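Local coordinates for lysine cyclodeaminase (Streptomyces pristinaespiralis, PDB 5YU3), which probably converts L-lysine to L-pipecolic acid with release of ammonia, using bound NAD, and also recognises L-ornithine and L-2,4-diaminobutyric acid, at residues G234-L237 against V238-E242; R176-F179 against A180-A184; A255-P258 against E259-L262. One frame throughout, in Å; residues are numbered along the deposited sequence.

Contact 1: G234-L237 against V238-E242; sequences GADL and VGKTE. With NA (sodium ion), chain E; NAD (nicotinamide-adenine-dinucleotide), chain F.
The carboxylate of D236 is covered on one side of its plane by the aliphatic chain of K240, the two side chains crossing at about a right angle with CD of K240 3.5 Å from OD1 of D236, while the E242 carboxylate has the backbone of G234 lying against it, CA of G234 being 3.5 Å from CD of E242. The lysine runs out from the backbone with CG anti to N (chi1 178°) and bends at chi2 and chi4, which turns its amine back to OD1. There NZ of K240 closes a 2.7 Å salt bridge with OD1 of D236, entering on the syn side, 21° out of the carboxylate plane. T209 O and V211 O also accept from this amine.

OD1 takes a second bond from the nicotinamide ribose of NAD, whose O3D donates over 2.9 Å to D236 OD1. The same O3D accepts from A235 N, and O2D of the ribose donates to A235 O at 2.7 Å, so both ribose hydroxyls are gripped by this loop. E242 is held mainly by T207 and T209, with a weak bond from G234 N to its OE1. Meanwhile O of G234 binds the sodium ion at 3.0 Å, together with A232, D300 and S301.

The chain reverses in a type II beta turn from L237 to K240, closed by K240 N on L237 O (3.1 Å), with G239 at its third position. This is the loop following strand 229-232 in the Rossmann-type half of an ornithine cyclodeaminase/mu-crystallin family enzyme, where nicotinamide ribose and proline pocket meet.

Contact 2: R176-F179 against A180-A184; sequences RESF and ARRAA
F179 lays one face of its ring over the methyl of A183, one helical turn on, a CH-pi contact with A183 CB 4.2 Å from the centroid of the F179 ring and 26° off its normal. The contact belongs to helix 179-183 of the Rossmann-type NAD-binding domain, and the ring also packs on A150 and L154 of helix 148-160 and on V190 of strand 189-192.

R182 comes to the rim of the same ring: its NH1 lies at the edge, 3.7 Å from CD1 of F179, and the guanidinium and ring planes stand 78° apart. A bend at chi3 (-85°) brings the guanidinium back along the helix, so that F179 CA lies over one of its faces and S178 OG at its edge. NH2 of R182 donates to OG of S178 at 2.9 Å, nearly in the guanidinium plane. This NH2 has its strongest partner in T146 O, and NH1 makes a weak bond to L338 O of the second subunit.

At the junction between the two short helices, water stands between two pairs of backbone atoms: one molecule donates to R176 O and accepts from A180 N, another links E177 O to R181 N, 2.8 Å from the former and 2.9 Å from the latter.

Contact 3: A255-P258 against E259-L262; sequences ADHP and EQAL
H257 and Q260 lie with their flat groups nearly parallel, the imidazole and amide planes 8° apart and CD of Q260 over one face of the ring. With CG anti to the backbone N (chi1 -169°), the imidazole reaches forward to the first turn of the helix. From the N-cap position its ND1 accepts from Q260 N at 3.2 Å, a fairly straight bond whose donor is tilted 34° out of the ring plane. E259 N sits at the ring's edge, and the E259 side chain runs beside the imidazole, pointing the same way, with CE1 of H257 4.1 Å from CB of E259.

NE2 of H257 donates to S46 O, which fits ND1 serving as the acceptor. Replacing H257 by an alanine would probably leave S46 O without this donor and Q260 N without its capping acceptor. The Q260 amide reaches T302 through NE2 and R49 N through OE1, both residues of the proline pocket.

The helix then proceeds with A261 N bonded to H257 O at 2.8 Å and L262 N to P258 O at 2.9 Å. CB of A261 meets CB of A255 at 3.6 Å. This closes the step from strand 252-255, outermost in the parallel sheet, into helix 258-264, with D256 bonded through its backbone to D300 and A261 packed on D300 of the neighbouring strand 297-300.

The three contacts follow one another along the chain in the order 2, 1, 3, and none touches another. Contacts 1 and 3 are the near pair, with centres about 13 Å apart and nearest atoms about 7 Å; both come near the proline site, A235 lining it and the Q260 side chain about 6 Å from the ligand. The sodium ion lies in this region too, bound by G234 and about 7 Å from the A261 side chain. Contact 2 stands apart, its centre about 25 Å from that of contact 1 and 31 Å from that of contact 3. Its R182 side chain comes to about 7 Å from NAD, whose nicotinamide ribose is held by contact 1.

Contact 1: G234-L237 against V238-E242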
# COMPACT_ATOMS: atom_id res chain seq x y z
N GLY A 234 13.37 7.31 -16.51
CA GLY A 234 13.13 5.87 -16.48
C GLY A 234 13.54 5.28 -15.15
O GLY A 234 14.58 5.64 -14.60
N ALA A 235 12.71 4.40 -14.60
CA ALA A 235 12.90 3.86 -13.25
C ALA A 235 11.85 2.80 -12.99
O ALA A 235 10.66 3.07 -13.16
CB ALA A 235 12.77 4.95 -12.17
N ASP A 236 12.28 1.60 -12.61
CA ASP A 236 11.35 0.54 -12.25
C ASP A 236 12.05 -0.57 -11.46
O ASP A 236 11.97 -0.60 -10.23
CB ASP A 236 10.65 -0.01 -13.50
CG ASP A 236 11.61 -0.28 -14.66
OD1 ASP A 236 11.48 0.41 -15.70
OD2 ASP A 236 12.45 -1.20 -14.56
N LEU A 237 12.73 -1.47 -12.16
CA LEU A 237 13.39 -2.60 -11.52
C LEU A 237 14.81 -2.24 -11.10
O LEU A 237 15.49 -1.44 -11.76
CB LEU A 237 13.42 -3.80 -12.46
CG LEU A 237 12.07 -4.33 -12.93
CD1 LEU A 237 12.23 -5.24 -14.14
CD2 LEU A 237 11.37 -5.08 -11.80
N VAL A 238 15.25 -2.84 -10.00
CA VAL A 238 16.66 -2.75 -9.66
C VAL A 238 17.47 -3.32 -10.81
O VAL A 238 17.12 -4.38 -11.37
CB VAL A 238 16.94 -3.49 -8.34
CG1 VAL A 238 18.44 -3.66 -8.13
CG2 VAL A 238 16.32 -2.74 -7.17
N GLY A 239 18.52 -2.61 -11.21
CA GLY A 239 19.36 -3.01 -12.32
C GLY A 239 19.00 -2.37 -13.65
O GLY A 239 19.72 -2.57 -14.64
N LYS A 240 17.91 -1.61 -13.70
CA LYS A 240 17.53 -0.86 -14.89
C LYS A 240 18.15 0.52 -14.80
O LYS A 240 17.94 1.24 -13.82
CB LYS A 240 16.01 -0.75 -15.00
CG LYS A 240 15.52 0.08 -16.20
CD LYS A 240 14.80 1.35 -15.77
CE LYS A 240 14.17 2.08 -16.97
NZ LYS A 240 13.14 1.23 -17.66
N THR A 241 18.96 0.87 -15.80
CA THR A 241 19.51 2.21 -15.93
C THR A 241 19.39 2.65 -17.38
O THR A 241 19.17 1.83 -18.28
CB THR A 241 20.98 2.27 -15.50
OG1 THR A 241 21.73 1.33 -16.28
CG2 THR A 241 21.14 1.95 -14.01
N GLU A 242 19.55 3.95 -17.60
CA GLU A 242 19.42 4.51 -18.94
C GLU A 242 20.65 5.26 -19.43
O GLU A 242 20.82 5.40 -20.64
CB GLU A 242 18.22 5.47 -19.00
CG GLU A 242 16.89 4.75 -18.77
CD GLU A 242 15.70 5.68 -18.84
OE1 GLU A 242 15.76 6.79 -18.27
OE2 GLU A 242 14.68 5.28 -19.45
NA NA E . 16.03 7.64 -12.95
PA NAD F . 5.68 3.59 -21.96
O1A NAD F . 5.60 2.10 -22.12
O2A NAD F . 4.47 4.45 -22.28
O5B NAD F . 6.86 4.14 -22.89
C5B NAD F . 8.18 3.59 -22.77
C4B NAD F . 8.81 3.67 -24.15
O4B NAD F . 10.19 3.30 -24.07
C3B NAD F . 8.17 2.67 -25.12
O3B NAD F . 7.61 3.37 -26.26
C2B NAD F . 9.32 1.77 -25.54
O2B NAD F . 9.27 1.36 -26.90
C1B NAD F . 10.51 2.67 -25.30
N9A NAD F . 11.82 2.00 -25.15
C8A NAD F . 12.11 0.82 -24.56
N7A NAD F . 13.46 0.57 -24.62
C5A NAD F . 14.03 1.63 -25.25
C6A NAD F . 15.39 2.03 -25.65
N6A NAD F . 16.46 1.25 -25.37
N1A NAD F . 15.53 3.22 -26.27
C2A NAD F . 14.49 4.04 -26.56
N3A NAD F . 13.23 3.73 -26.24
C4A NAD F . 12.95 2.56 -25.59
O3 NAD F . 6.13 3.87 -20.42
PN NAD F . 6.18 5.28 -19.67
O1N NAD F . 6.58 6.34 -20.66
O2N NAD F . 4.90 5.42 -18.87
O5D NAD F . 7.36 5.04 -18.60
C5D NAD F . 8.73 5.05 -19.02
C4D NAD F . 9.63 4.90 -17.79
O4D NAD F . 9.38 5.96 -16.87
C3D NAD F . 9.34 3.62 -17.03
O3D NAD F . 10.58 3.10 -16.51
C2D NAD F . 8.50 4.09 -15.86
O2D NAD F . 8.52 3.18 -14.75
C1D NAD F . 9.19 5.41 -15.57
N1N NAD F . 8.42 6.34 -14.75
C2N NAD F . 9.11 7.15 -13.93
C3N NAD F . 8.45 8.06 -13.11
C7N NAD F . 9.26 8.95 -12.23
O7N NAD F . 8.72 9.58 -11.34
N7N NAD F . 10.58 9.05 -12.47
C4N NAD F . 7.06 8.17 -13.17
C5N NAD F . 6.38 7.33 -14.06
C6N NAD F . 7.09 6.42 -14.85

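Contact 2: R176-F179 against A180-A184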
# COMPACT_ATOMS: atom_id res chain seq x y z
N ARG A 176 7.76 5.95 -32.12
CA ARG A 176 8.39 7.23 -32.43
C ARG A 176 7.65 7.96 -33.55
O ARG A 176 7.61 9.19 -33.56
CB ARG A 176 9.87 7.02 -32.79
CG ARG A 176 10.12 6.19 -34.03
CD ARG A 176 11.62 5.90 -34.18
NE ARG A 176 11.93 5.21 -35.43
CZ ARG A 176 12.53 4.02 -35.52
NH1 ARG A 176 12.87 3.35 -34.42
NH2 ARG A 176 12.76 3.49 -36.71
N GLU A 177 7.04 7.22 -34.47
CA GLU A 177 6.33 7.87 -35.57
C GLU A 177 5.00 8.47 -35.12
O GLU A 177 4.55 9.45 -35.72
CB GLU A 177 6.12 6.87 -36.72
CG GLU A 177 7.38 6.73 -37.58
CD GLU A 177 7.49 5.39 -38.28
OE1 GLU A 177 8.63 4.90 -38.47
OE2 GLU A 177 6.43 4.82 -38.65
N SER A 178 4.38 7.93 -34.07
CA SER A 178 3.13 8.49 -33.57
C SER A 178 3.34 9.66 -32.62
O SER A 178 2.35 10.29 -32.23
CB SER A 178 2.32 7.41 -32.86
OG SER A 178 2.92 7.06 -31.62
N PHE A 179 4.59 9.95 -32.23
CA PHE A 179 4.78 10.93 -31.17
C PHE A 179 4.38 12.33 -31.63
O PHE A 179 3.78 13.09 -30.86
CB PHE A 179 6.23 10.93 -30.67
CG PHE A 179 6.43 11.84 -29.50
CD1 PHE A 179 5.86 11.54 -28.26
CD2 PHE A 179 7.13 13.04 -29.64
CE1 PHE A 179 6.02 12.39 -27.19
CE2 PHE A 179 7.29 13.90 -28.57
CZ PHE A 179 6.73 13.57 -27.33
N ALA A 180 4.68 12.69 -32.89
CA ALA A 180 4.36 14.04 -33.35
C ALA A 180 2.87 14.36 -33.19
O ALA A 180 2.52 15.47 -32.77
CB ALA A 180 4.80 14.22 -34.80
N ARG A 181 1.99 13.39 -33.47
CA ARG A 181 0.56 13.67 -33.30
C ARG A 181 0.20 13.85 -31.83
O ARG A 181 -0.61 14.71 -31.49
CB ARG A 181 -0.28 12.55 -33.92
CG ARG A 181 -1.78 12.85 -33.86
CD ARG A 181 -2.55 12.02 -34.89
NE ARG A 181 -3.98 12.36 -34.95
CZ ARG A 181 -4.87 12.05 -34.00
NH1 ARG A 181 -4.49 11.39 -32.92
NH2 ARG A 181 -6.14 12.40 -34.16
N ARG A 182 0.77 13.03 -30.95
CA ARG A 182 0.49 13.19 -29.52
C ARG A 182 1.04 14.50 -28.97
O ARG A 182 0.50 15.04 -28.00
CB ARG A 182 1.07 12.00 -28.74
CG ARG A 182 0.30 10.70 -28.94
CD ARG A 182 0.94 9.55 -28.15
NE ARG A 182 2.03 8.92 -28.90
CZ ARG A 182 3.23 8.62 -28.40
NH1 ARG A 182 3.52 8.90 -27.13
NH2 ARG A 182 4.14 8.04 -29.17
N ALA A 183 2.11 15.02 -29.57
CA ALA A 183 2.78 16.23 -29.10
C ALA A 183 2.26 17.51 -29.75
O ALA A 183 2.63 18.61 -29.31
CB ALA A 183 4.28 16.14 -29.38
N ALA A 184 1.41 17.39 -30.77
CA ALA A 184 1.09 18.53 -31.63
C ALA A 184 0.58 19.73 -30.84
O ALA A 184 0.94 20.88 -31.14
CB ALA A 184 0.05 18.11 -32.67
O HOH W 1 6.84 11.65 -34.46
O HOH W 2 2.66 11.49 -35.50
O HOH W 3 -0.03 7.57 -30.55

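Contact 3: A255-P258 against E259-L262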
# COMPACT_ATOMS: atom_id res chain seq x y z
N ALA A 255 19.52 14.02 -7.21
CA ALA A 255 18.45 13.03 -7.15
C ALA A 255 17.22 13.64 -6.49
O ALA A 255 17.33 14.51 -5.63
CB ALA A 255 18.88 11.79 -6.37
N ASP A 256 16.04 13.15 -6.88
CA ASP A 256 14.84 13.60 -6.17
C ASP A 256 14.80 13.01 -4.77
O ASP A 256 14.33 13.66 -3.83
CB ASP A 256 13.56 13.27 -6.97
CG ASP A 256 13.37 11.79 -7.31
OD1 ASP A 256 14.21 10.89 -7.01
OD2 ASP A 256 12.32 11.51 -7.95
N HIS A 257 15.34 11.82 -4.61
CA HIS A 257 15.23 11.06 -3.36
C HIS A 257 16.51 10.24 -3.29
O HIS A 257 16.61 9.19 -3.93
CB HIS A 257 13.99 10.18 -3.37
CG HIS A 257 13.65 9.56 -2.04
ND1 HIS A 257 14.52 8.75 -1.35
CD2 HIS A 257 12.51 9.62 -1.30
CE1 HIS A 257 13.94 8.33 -0.24
NE2 HIS A 257 12.72 8.85 -0.18
N PRO A 258 17.54 10.73 -2.59
CA PRO A 258 18.85 10.06 -2.67
C PRO A 258 18.83 8.57 -2.38
O PRO A 258 19.39 7.78 -3.16
CB PRO A 258 19.67 10.84 -1.64
CG PRO A 258 18.95 12.27 -1.61
CD PRO A 258 17.68 12.04 -1.85
N GLU A 259 18.19 8.16 -1.28
CA GLU A 259 18.19 6.74 -0.94
C GLU A 259 17.49 5.92 -2.02
O GLU A 259 17.98 4.85 -2.41
CB GLU A 259 17.53 6.51 0.42
CG GLU A 259 17.61 5.07 0.88
CD GLU A 259 17.16 4.87 2.33
OE1 GLU A 259 16.35 5.67 2.82
OE2 GLU A 259 17.61 3.89 2.96
N GLN A 260 16.36 6.41 -2.53
CA GLN A 260 15.67 5.69 -3.60
C GLN A 260 16.49 5.65 -4.88
O GLN A 260 16.48 4.65 -5.60
CB GLN A 260 14.33 6.37 -3.86
CG GLN A 260 13.25 5.46 -4.34
CD GLN A 260 11.91 6.05 -4.04
OE1 GLN A 260 11.28 5.72 -3.03
NE2 GLN A 260 11.47 6.98 -4.88
N ALA A 261 17.16 6.76 -5.20
CA ALA A 261 17.93 6.84 -6.44
C ALA A 261 19.13 5.90 -6.40
O ALA A 261 19.50 5.32 -7.41
CB ALA A 261 18.38 8.28 -6.69
N LEU A 262 19.75 5.75 -5.22
CA LEU A 262 20.88 4.83 -5.11
C LEU A 262 20.43 3.40 -5.34
O LEU A 262 21.24 2.56 -5.78
CB LEU A 262 21.54 4.99 -3.74
CG LEU A 262 22.44 6.22 -3.63
CD1 LEU A 262 22.73 6.56 -2.17
CD2 LEU A 262 23.75 5.99 -4.39